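Local coordinates for protein bacteriophage virulence determinant (Salmonella enterica subsp. enterica serovar Typhimurium str. 14028S, PDB 6GGO) that is a zinc-binding virulence effector of the PipA family, probably a metalloprotease that cleaves NF-kappaB proteins in the infected host cell, at residues I133-D138 with I165-H170. Sequence-based numbering, arbitrary orientation.
Unlike the reference sequence in segment 165-170: Q167 (reference Glu). With ZN (zinc ion), chain E.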
# COMPACT_ATOMS: atom_id res chain seq x y z
N ILE B 133 13.36 -9.38 -5.30
CA ILE B 133 13.80 -8.59 -6.44
C ILE B 133 15.00 -7.77 -5.99
O ILE B 133 14.86 -6.84 -5.19
CB ILE B 133 12.68 -7.69 -7.00
CG1 ILE B 133 13.18 -6.89 -8.20
CG2 ILE B 133 12.10 -6.77 -5.92
CD1 ILE B 133 12.10 -6.15 -8.94
N ALA B 134 16.18 -8.14 -6.47
CA ALA B 134 17.43 -7.54 -6.01
C ALA B 134 17.78 -6.32 -6.85
O ALA B 134 17.81 -6.39 -8.08
CB ALA B 134 18.56 -8.56 -6.06
N LEU B 135 18.06 -5.21 -6.17
CA LEU B 135 18.45 -3.96 -6.82
C LEU B 135 19.65 -3.39 -6.09
O LEU B 135 19.93 -3.75 -4.94
CB LEU B 135 17.30 -2.95 -6.84
CG LEU B 135 15.98 -3.44 -7.42
CD1 LEU B 135 14.88 -2.41 -7.20
CD2 LEU B 135 16.12 -3.72 -8.91
N ASN B 136 20.35 -2.48 -6.76
CA ASN B 136 21.47 -1.80 -6.12
C ASN B 136 21.71 -0.47 -6.81
O ASN B 136 21.30 -0.26 -7.96
CB ASN B 136 22.74 -2.66 -6.17
CG ASN B 136 23.09 -3.11 -7.58
OD1 ASN B 136 23.49 -2.30 -8.42
ND2 ASN B 136 22.95 -4.41 -7.84
N LEU B 137 22.37 0.43 -6.08
CA LEU B 137 22.76 1.74 -6.58
C LEU B 137 24.28 1.89 -6.54
O LEU B 137 24.81 2.96 -6.21
CB LEU B 137 22.09 2.85 -5.79
CG LEU B 137 20.56 2.84 -5.75
CD1 LEU B 137 20.06 3.99 -4.90
CD2 LEU B 137 19.97 2.92 -7.16
N ASP B 138 25.00 0.82 -6.87
CA ASP B 138 26.46 0.84 -6.83
C ASP B 138 27.04 1.52 -8.06
O ASP B 138 26.62 1.25 -9.19
CB ASP B 138 27.00 -0.59 -6.70
CG ASP B 138 26.43 -1.32 -5.50
OD1 ASP B 138 26.04 -0.64 -4.52
OD2 ASP B 138 26.36 -2.57 -5.53
N ILE B 165 13.59 -1.00 -14.08
CA ILE B 165 12.44 -1.39 -14.90
C ILE B 165 12.59 -2.82 -15.37
O ILE B 165 11.64 -3.61 -15.32
CB ILE B 165 12.28 -0.42 -16.08
CG1 ILE B 165 11.89 0.98 -15.60
CG2 ILE B 165 11.25 -0.95 -17.08
CD1 ILE B 165 10.48 1.09 -14.99
N HIS B 166 13.79 -3.18 -15.84
CA HIS B 166 14.02 -4.54 -16.33
C HIS B 166 13.64 -5.56 -15.27
O HIS B 166 12.83 -6.46 -15.52
CB HIS B 166 15.48 -4.70 -16.75
CG HIS B 166 15.79 -6.03 -17.36
ND1 HIS B 166 15.59 -6.29 -18.70
CD2 HIS B 166 16.26 -7.17 -16.81
CE1 HIS B 166 15.94 -7.54 -18.95
NE2 HIS B 166 16.35 -8.10 -17.82
N GLN B 167 14.21 -5.43 -14.08
CA GLN B 167 13.91 -6.38 -13.01
C GLN B 167 12.44 -6.34 -12.60
O GLN B 167 11.88 -7.38 -12.24
CB GLN B 167 14.80 -6.10 -11.79
CG GLN B 167 16.29 -6.21 -12.07
CD GLN B 167 16.67 -7.55 -12.69
OE1 GLN B 167 16.04 -8.57 -12.42
NE2 GLN B 167 17.71 -7.54 -13.52
N VAL B 168 11.81 -5.17 -12.66
CA VAL B 168 10.40 -5.09 -12.29
C VAL B 168 9.54 -5.85 -13.29
O VAL B 168 8.59 -6.54 -12.91
CB VAL B 168 9.96 -3.61 -12.15
CG1 VAL B 168 8.44 -3.50 -12.10
CG2 VAL B 168 10.58 -2.99 -10.91
N VAL B 169 9.86 -5.73 -14.59
CA VAL B 169 9.09 -6.45 -15.60
C VAL B 169 9.20 -7.95 -15.40
O VAL B 169 8.26 -8.70 -15.69
CB VAL B 169 9.56 -6.04 -17.02
CG1 VAL B 169 8.87 -6.89 -18.08
CG2 VAL B 169 9.28 -4.57 -17.26
N HIS B 170 10.35 -8.43 -14.92
CA HIS B 170 10.45 -9.83 -14.52
C HIS B 170 9.40 -10.16 -13.46
O HIS B 170 8.75 -11.21 -13.52
CB HIS B 170 11.85 -10.14 -13.99
CG HIS B 170 12.84 -10.49 -15.05
ND1 HIS B 170 12.71 -11.59 -15.87
CD2 HIS B 170 14.01 -9.89 -15.41
CE1 HIS B 170 13.74 -11.65 -16.69
NE2 HIS B 170 14.54 -10.63 -16.44
ZN ZN E . 16.59 -10.17 -16.97
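Q167, whose aliphatic stem rests against I133 and L135, carries its amide onward to the H166 imidazole: NE2 sits at the ring edge, in the ring plane, 3.6 Å from H166 CD2. Here glutamine takes the place of the reference glutamate in a HEXXH zinc motif.

The contact itself is apolar. With CG1 anti to the backbone N (chi1 -180°) and chi2 also extended, I133 sets CD1 against the helix, 3.5 Å from Q167 O and 4.0 Å from V168 CG2, its side chain crossing that of Q167 at a slant. L135 CD2 lies 4.0 Å from Q167 CB, the two side chains running past each other in opposite senses. A bend at chi2 (-54°) leaves the Q167 stem on the strand while the amide turns off toward H166, its OE1 hydrogen-bonded to the T117 hydroxyl.

On the same helix H166 and H170 bind zinc through NE2, and D177 supplies a third ligand. L175 O accepts a bond from H170 ND1.

Strand 132-135 is central between 107-111 and 116-117; its residues 133-135 run antiparallel to 165-170 of helix 160-173, their axes 9.0 Å apart at closest approach, and helix 186-197 packs against H166 and H170.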